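Aminoglycoside N(3)-acetyltransferase (Enterobacter cloacae, PDB 6NP2) probably confers resistance to 2-deoxystreptamine antibiotics such as gentamicin by transferring an acetyl group from acetyl-CoA to their 3-amino group. Local coordinates at residues Met24-Leu29 and Ala166-His171; Ala58-Arg63 and Asp118-Ala123. All blocks are in the same frame, centred on the assembly; numbering follows the deposited sequence.

Contact 1: Met24-Leu29 and Ala166-His171. With SIS ((1S,2S,3R,4S,6R)-4,6-diamino-3-{[(2S,3R)-3-amino-6-(aminomethyl)-3,4-dihydro-2H-pyran-2-yl]oxy}-2-hydroxycyclohexyl 3-deoxy-4-C-methyl-3-(methylamino)-beta-L-arabinopyranoside), chain B.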
loop_
_atom_site.group_PDB
_atom_site.type_symbol
_atom_site.label_atom_id
_atom_site.label_comp_id
_atom_site.label_asym_id
_atom_site.label_seq_id
_atom_site.Cartn_x
_atom_site.Cartn_y
_atom_site.Cartn_z
ATOM N N MET A 24 -2.682 -6.862 4.628
ATOM C CA MET A 24 -2.086 -6.027 3.596
ATOM C C MET A 24 -0.668 -6.522 3.342
ATOM O O MET A 24 0.201 -6.367 4.220
ATOM C CB MET A 24 -2.057 -4.569 4.039
ATOM C CG MET A 24 -1.424 -3.647 3.014
ATOM S SD MET A 24 -1.792 -1.936 3.376
ATOM C CE MET A 24 -1.254 -1.170 1.845
ATOM N N PRO A 25 -0.390 -7.140 2.192
ATOM C CA PRO A 25 0.946 -7.693 1.941
ATOM C C PRO A 25 1.865 -6.701 1.251
ATOM O O PRO A 25 1.451 -5.890 0.422
ATOM C CB PRO A 25 0.651 -8.867 0.996
ATOM C CG PRO A 25 -0.523 -8.373 0.208
ATOM C CD PRO A 25 -1.359 -7.564 1.158
ATOM N N HIS A 26 3.148 -6.848 1.573
ATOM C CA HIS A 26 4.256 -6.203 0.877
ATOM C C HIS A 26 5.254 -7.314 0.593
ATOM O O HIS A 26 5.732 -7.957 1.527
ATOM C CB HIS A 26 4.919 -5.123 1.741
ATOM C CG HIS A 26 4.012 -3.987 2.082
ATOM N ND1 HIS A 26 3.631 -3.030 1.163
ATOM C CD2 HIS A 26 3.419 -3.647 3.246
ATOM C CE1 HIS A 26 2.819 -2.167 1.748
ATOM N NE2 HIS A 26 2.680 -2.516 3.013
ATOM N N VAL A 27 5.545 -7.571 -0.675
ATOM C CA VAL A 27 6.229 -8.803 -1.063
ATOM C C VAL A 27 7.443 -8.501 -1.916
ATOM O O VAL A 27 7.349 -7.748 -2.890
ATOM C CB VAL A 27 5.284 -9.733 -1.844
ATOM C CG1 VAL A 27 5.967 -11.045 -2.193
ATOM C CG2 VAL A 27 4.021 -10.001 -1.046
ATOM N N SER A 28 8.559 -9.154 -1.598
ATOM C CA SER A 28 9.696 -9.266 -2.513
ATOM C C SER A 28 9.676 -10.668 -3.119
ATOM O O SER A 28 10.045 -11.650 -2.463
ATOM C CB SER A 28 11.005 -9.035 -1.777
ATOM O OG SER A 28 12.090 -9.465 -2.580
ATOM N N LEU A 29 9.253 -10.772 -4.382
ATOM C CA LEU A 29 9.183 -12.096 -5.002
ATOM C C LEU A 29 10.568 -12.710 -5.190
ATOM O O LEU A 29 10.704 -13.942 -5.185
ATOM C CB LEU A 29 8.409 -12.032 -6.319
ATOM C CG LEU A 29 6.902 -11.811 -6.154
ATOM C CD1 LEU A 29 6.261 -11.427 -7.478
ATOM C CD2 LEU A 29 6.232 -13.045 -5.578
ATOM N N ALA A 166 8.785 -0.243 3.267
ATOM C CA ALA A 166 7.669 -0.666 2.422
ATOM C C ALA A 166 6.284 -0.457 3.040
ATOM O O ALA A 166 5.293 -0.688 2.352
ATOM C CB ALA A 166 7.847 -2.141 2.055
ATOM N N VAL A 167 6.190 0.017 4.274
ATOM C CA VAL A 167 4.994 -0.030 5.108
ATOM C C VAL A 167 4.072 1.145 4.795
ATOM O O VAL A 167 4.090 2.180 5.477
ATOM C CB VAL A 167 5.380 -0.080 6.594
ATOM C CG1 VAL A 167 4.150 -0.265 7.444
ATOM C CG2 VAL A 167 6.385 -1.199 6.838
ATOM N N THR A 168 3.260 0.988 3.754
ATOM C CA THR A 168 2.424 2.081 3.268
ATOM C C THR A 168 1.516 2.637 4.351
ATOM O O THR A 168 1.230 3.842 4.371
ATOM C CB THR A 168 1.575 1.579 2.100
ATOM O OG1 THR A 168 2.403 0.858 1.190
ATOM C CG2 THR A 168 0.900 2.727 1.384
ATOM N N ALA A 169 1.023 1.784 5.246
ATOM C CA ALA A 169 0.086 2.268 6.248
ATOM C C ALA A 169 0.683 3.368 7.111
ATOM O O ALA A 169 -0.065 4.182 7.666
ATOM C CB ALA A 169 -0.405 1.118 7.119
ATOM N N LEU A 170 2.013 3.410 7.253
ATOM C CA LEU A 170 2.623 4.464 8.066
ATOM C C LEU A 170 2.473 5.849 7.446
ATOM O O LEU A 170 2.640 6.846 8.161
ATOM C CB LEU A 170 4.082 4.143 8.395
ATOM C CG LEU A 170 4.242 3.249 9.621
ATOM C CD1 LEU A 170 5.663 2.687 9.680
ATOM C CD2 LEU A 170 3.878 4.006 10.892
ATOM N N HIS A 171 2.125 5.953 6.169
ATOM C CA HIS A 171 1.789 7.266 5.637
ATOM C C HIS A 171 0.539 7.841 6.287
ATOM O O HIS A 171 0.367 9.066 6.285
ATOM C CB HIS A 171 1.656 7.228 4.120
ATOM C CG HIS A 171 2.937 6.903 3.421
ATOM N ND1 HIS A 171 4.065 7.690 3.533
ATOM C CD2 HIS A 171 3.266 5.899 2.577
ATOM C CE1 HIS A 171 5.040 7.156 2.816
ATOM N NE2 HIS A 171 4.580 6.069 2.223
HETATM C C11 SIS B . 9.699 5.126 -2.050
HETATM C C12 SIS B . 4.594 6.249 -2.609
HETATM C C13 SIS B . 5.197 8.198 -5.335
HETATM C C21 SIS B . 10.543 3.857 -2.171
HETATM C C22 SIS B . 4.958 6.146 -1.133
HETATM C C23 SIS B . 4.154 8.013 -6.424
HETATM C C31 SIS B . 11.974 4.277 -2.540
HETATM C C32 SIS B . 6.164 5.223 -1.008
HETATM C C33 SIS B . 4.688 7.074 -7.511
HETATM C C41 SIS B . 12.406 5.463 -1.713
HETATM C C42 SIS B . 7.347 5.743 -1.817
HETATM C C43 SIS B . 6.024 7.597 -8.036
HETATM C C51 SIS B . 11.564 6.179 -1.012
HETATM C C52 SIS B . 6.981 5.960 -3.277
HETATM C C53 SIS B . 6.996 7.877 -6.890
HETATM C C61 SIS B . 12.083 7.365 -0.233
HETATM C C62 SIS B . 5.759 6.851 -3.384
HETATM C C83 SIS B . 6.686 6.558 -8.947
HETATM C C93 SIS B . 3.331 5.575 -8.924
HETATM N N12 SIS B . 3.395 7.072 -2.771
HETATM N N21 SIS B . 10.502 3.127 -0.898
HETATM N N32 SIS B . 6.601 5.104 0.394
HETATM N N33 SIS B . 3.690 6.977 -8.605
HETATM N N61 SIS B . 11.102 8.459 -0.295
HETATM O O11 SIS B . 8.363 4.744 -1.714
HETATM O O23 SIS B . 3.013 7.392 -5.852
HETATM O O43 SIS B . 5.745 8.796 -8.753
HETATM O O51 SIS B . 10.239 5.931 -0.999
HETATM O O52 SIS B . 8.059 6.605 -3.944
HETATM O O53 SIS B . 6.403 8.696 -5.882
HETATM O O62 SIS B . 5.428 6.918 -4.770
HETATM O O HOH W 1 1.063 -1.102 4.912
#
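The imidazole of H26 lies with one face against the backbone carbonyl of A166. The oxygen A166 O sits 2.9 Å above the ring plane, offset toward the rim, with H26 CE1 as its nearest atom. Both ring nitrogens are close to this oxygen, but the angles are too poor for hydrogen bonds. The polar bond of the ring lies at its edge instead. H26 NE2 meets an in-plane water at 2.9 Å, and the backbone N of A169 donates to the same water, also at 2.9 Å. The water thus bridges strand 22-27 to the V167-L170 type I turn. T168 OG1 approaches another part of the H26 edge, 3.1 Å from CE1. The ring reaches this place because H26 CG is anti to its own carbonyl carbon (chi1 -63°). M24 adds an apolar touch from the same strand. Its extended chain crosses the T168 side chain at about a right angle and ends with CE 4.0 Å from T168 CB. Beyond the turn, H171 meets the bound aminoglycoside. SIS N32 donates to H171 NE2 at 2.9 Å, in the ring plane. E174 OE2 is hydrogen-bonded to ND1 of that ring, which would hold the ring's rotation. Segment 166-171 therefore carries both T168, an acetyl-CoA-site residue that touches H26 of the same site, and H171, which holds the antibiotic. With E174 at ND1, the H171 ring presents NE2 as an acceptor to the antibiotic amine.

Contact 2: Ala58-Arg63 and Asp118-Ala123; sequences AFVSWR and DASMAA. With SIS ((1S,2S,3R,4S,6R)-4,6-diamino-3-{[(2S,3R)-3-amino-6-(aminomethyl)-3,4-dihydro-2H-pyran-2-yl]oxy}-2-hydroxycyclohexyl 3-deoxy-4-C-methyl-3-(methylamino)-beta-L-arabinopyranoside), chain B.
F59 and M121 meet on one face of the pair formed by strands 55-59 and 121-124, antiparallel neighbours in the mixed seven-stranded sheet. They form its non-hydrogen-bonded pair. The M121 side chain crosses F59 obliquely. In the conformer given, M121 bends at chi2 (-81°), which brings CE to 3.7 Å from F59 CD1. The sulfur lies obliquely to the ring, 5.2 Å from its centroid, in a Met-aromatic contact. The F59 ring edge runs on past A119 CA and the carbonyl O of D118. A58 and A122 point to the other face, where V60 CG1, from the loop after the strand, touches A122 CB at 3.7 Å. This is the tight part of the contact. A58 and A122 clamp it with two backbone hydrogen bonds, A58 N to A122 O and A122 N to A58 O. Regular pairing then stops. S120 O takes two donors, V60 N and S61 N. The S61 bond is the straighter, 166° at the hydrogen against 141° for V60. The S120 hydroxyl turns elsewhere, to R113 and S114.

Beyond S120 the ladder of paired strands gives way to a single side-chain-to-backbone bond, and the antibiotic sits beside it. S61 OG donates to D118 O at 2.7 Å from a position tilted off the carbonyl plane. The D118 carboxylate carries the bonds to the drug. D118 OD2 accepts from SIS O23 at 2.6 Å, and D118 OD1 from SIS N33 at 2.8 Å. S65 also bonds to OD1. One carboxylate therefore grips a hydroxyl and the methylamino nitrogen of the same sugar. Its negative charge would suit an aminoglycoside amine that is probably protonated, while the S61 bond ties the D118 backbone to segment 58-63.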
loop_
_atom_site.group_PDB
_atom_site.type_symbol
_atom_site.label_atom_id
_atom_site.label_comp_id
_atom_site.label_asym_id
_atom_site.label_seq_id
_atom_site.Cartn_x
_atom_site.Cartn_y
_atom_site.Cartn_z
ATOM N N ALA A 58 -4.181 -4.318 -0.977
ATOM C CA ALA A 58 -2.850 -4.075 -1.512
ATOM C C ALA A 58 -2.776 -2.675 -2.095
ATOM O O ALA A 58 -3.701 -2.217 -2.762
ATOM C CB ALA A 58 -2.467 -5.083 -2.583
ATOM N N PHE A 59 -1.640 -2.017 -1.869
ATOM C CA PHE A 59 -1.348 -0.720 -2.487
ATOM C C PHE A 59 -0.753 -1.005 -3.858
ATOM O O PHE A 59 0.415 -1.373 -3.972
ATOM C CB PHE A 59 -0.372 0.059 -1.613
ATOM C CG PHE A 59 0.180 1.294 -2.261
ATOM C CD1 PHE A 59 -0.611 2.123 -3.032
ATOM C CD2 PHE A 59 1.512 1.619 -2.104
ATOM C CE1 PHE A 59 -0.078 3.253 -3.621
ATOM C CE2 PHE A 59 2.040 2.748 -2.685
ATOM C CZ PHE A 59 1.247 3.561 -3.438
ATOM N N VAL A 60 -1.562 -0.855 -4.912
ATOM C CA VAL A 60 -1.137 -1.253 -6.249
ATOM C C VAL A 60 -0.766 -0.075 -7.149
ATOM O O VAL A 60 0.032 -0.240 -8.073
ATOM C CB VAL A 60 -2.172 -2.173 -6.924
ATOM C CG1 VAL A 60 -2.514 -3.359 -6.016
ATOM C CG2 VAL A 60 -3.443 -1.437 -7.305
ATOM N N SER A 61 -1.331 1.104 -6.899
ATOM C CA SER A 61 -1.018 2.301 -7.694
ATOM C C SER A 61 -1.316 2.030 -9.168
ATOM O O SER A 61 -2.259 1.290 -9.486
ATOM C CB SER A 61 0.391 2.755 -7.381
ATOM O OG SER A 61 0.713 3.993 -8.014
ATOM N N TRP A 62 -0.540 2.648 -10.052
ATOM C CA TRP A 62 -0.822 2.634 -11.479
ATOM C C TRP A 62 0.492 2.800 -12.221
ATOM O O TRP A 62 1.227 3.762 -11.979
ATOM C CB TRP A 62 -1.749 3.795 -11.807
ATOM C CG TRP A 62 -2.106 3.982 -13.247
ATOM C CD1 TRP A 62 -2.069 3.053 -14.253
ATOM C CD2 TRP A 62 -2.601 5.186 -13.839
ATOM N NE1 TRP A 62 -2.500 3.616 -15.438
ATOM C CE2 TRP A 62 -2.836 4.923 -15.203
ATOM C CE3 TRP A 62 -2.877 6.465 -13.346
ATOM C CZ2 TRP A 62 -3.331 5.885 -16.067
ATOM C CZ3 TRP A 62 -3.365 7.416 -14.206
ATOM C CH2 TRP A 62 -3.581 7.128 -15.553
ATOM N N ARG A 63 0.778 1.863 -13.123
ATOM C CA ARG A 63 1.987 1.893 -13.935
ATOM C C ARG A 63 2.204 3.256 -14.566
ATOM O O ARG A 63 3.340 3.746 -14.639
ATOM C CB ARG A 63 1.855 0.855 -15.048
ATOM C CG ARG A 63 3.089 0.687 -15.909
ATOM C CD ARG A 63 2.803 -0.208 -17.095
ATOM N NE ARG A 63 2.014 0.494 -18.101
ATOM C CZ ARG A 63 1.644 -0.023 -19.268
ATOM N NH1 ARG A 63 1.956 -1.279 -19.563
ATOM N NH2 ARG A 63 0.936 0.704 -20.124
ATOM N N ASP A 118 -3.129 7.472 -8.351
ATOM C CA ASP A 118 -1.758 7.301 -7.890
ATOM C C ASP A 118 -1.677 6.439 -6.641
ATOM O O ASP A 118 -0.719 5.679 -6.473
ATOM C CB ASP A 118 -1.087 8.654 -7.647
ATOM C CG ASP A 118 0.405 8.509 -7.426
ATOM O OD1 ASP A 118 1.126 8.138 -8.385
ATOM O OD2 ASP A 118 0.848 8.744 -6.285
ATOM N N ALA A 119 -2.662 6.552 -5.759
ATOM C CA ALA A 119 -2.676 5.810 -4.501
ATOM C C ALA A 119 -3.543 4.551 -4.579
ATOM O O ALA A 119 -3.892 3.978 -3.544
ATOM C CB ALA A 119 -3.149 6.728 -3.376
ATOM N N SER A 120 -3.835 4.070 -5.786
ATOM C CA SER A 120 -4.880 3.065 -5.958
ATOM C C SER A 120 -4.627 1.816 -5.118
ATOM O O SER A 120 -3.520 1.266 -5.089
ATOM C CB SER A 120 -4.987 2.689 -7.434
ATOM O OG SER A 120 -6.095 1.843 -7.675
ATOM N N MET A 121 -5.682 1.367 -4.459
ATOM C CA MET A 121 -5.675 0.185 -3.610
ATOM C C MET A 121 -6.611 -0.875 -4.184
ATOM O O MET A 121 -7.709 -0.561 -4.647
ATOM C CB MET A 121 -6.192 0.574 -2.223
ATOM C CG MET A 121 -5.463 1.744 -1.561
ATOM S SD MET A 121 -3.943 1.190 -0.790
ATOM C CE MET A 121 -3.114 2.704 -0.425
ATOM N N ALA A 122 -6.184 -2.137 -4.117
ATOM C CA ALA A 122 -6.963 -3.274 -4.585
ATOM C C ALA A 122 -7.374 -4.102 -3.383
ATOM O O ALA A 122 -6.587 -4.284 -2.464
ATOM C CB ALA A 122 -6.133 -4.122 -5.531
ATOM N N ALA A 123 -8.599 -4.610 -3.391
ATOM C CA ALA A 123 -9.070 -5.420 -2.278
ATOM C C ALA A 123 -9.832 -6.635 -2.776
ATOM O O ALA A 123 -10.626 -6.548 -3.710
ATOM C CB ALA A 123 -9.976 -4.628 -1.342
HETATM C C11 SIS B . 9.699 5.126 -2.050
HETATM C C12 SIS B . 4.594 6.249 -2.609
HETATM C C13 SIS B . 5.197 8.198 -5.335
HETATM C C21 SIS B . 10.543 3.857 -2.171
HETATM C C22 SIS B . 4.958 6.146 -1.133
HETATM C C23 SIS B . 4.154 8.013 -6.424
HETATM C C31 SIS B . 11.974 4.277 -2.540
HETATM C C32 SIS B . 6.164 5.223 -1.008
HETATM C C33 SIS B . 4.688 7.074 -7.511
HETATM C C41 SIS B . 12.406 5.463 -1.713
HETATM C C42 SIS B . 7.347 5.743 -1.817
HETATM C C43 SIS B . 6.024 7.597 -8.036
HETATM C C51 SIS B . 11.564 6.179 -1.012
HETATM C C52 SIS B . 6.981 5.960 -3.277
HETATM C C53 SIS B . 6.996 7.877 -6.890
HETATM C C61 SIS B . 12.083 7.365 -0.233
HETATM C C62 SIS B . 5.759 6.851 -3.384
HETATM C C83 SIS B . 6.686 6.558 -8.947
HETATM C C93 SIS B . 3.331 5.575 -8.924
HETATM N N12 SIS B . 3.395 7.072 -2.771
HETATM N N21 SIS B . 10.502 3.127 -0.898
HETATM N N32 SIS B . 6.601 5.104 0.394
HETATM N N33 SIS B . 3.690 6.977 -8.605
HETATM N N61 SIS B . 11.102 8.459 -0.295
HETATM O O11 SIS B . 8.363 4.744 -1.714
HETATM O O23 SIS B . 3.013 7.392 -5.852
HETATM O O43 SIS B . 5.745 8.796 -8.753
HETATM O O51 SIS B . 10.239 5.931 -0.999
HETATM O O52 SIS B . 8.059 6.605 -3.944
HETATM O O53 SIS B . 6.403 8.696 -5.882
HETATM O O62 SIS B . 5.428 6.918 -4.770
#

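From the N terminus, strand 22-27 comes first and supplies segment 24-29. Strand 55-59 follows and leads into 58-63. The chain then returns at 118-123, entering strand 121-124, and contact 2 closes a loop with 54 residues between its segments. Contact 1 closes later, when 166-171 leads into helix 170-176. Its loop holds 136 residues between segments, so contact 2 is nested inside it. Strands 22-27 and 55-59 are neighbours in the mixed sheet. The contacts meet at F59, which packs against M24 CE and T168 OG1. Together they tie the sheet to the turn leading into helix 170-176, and both reach the bound antibiotic, through H171 and D118.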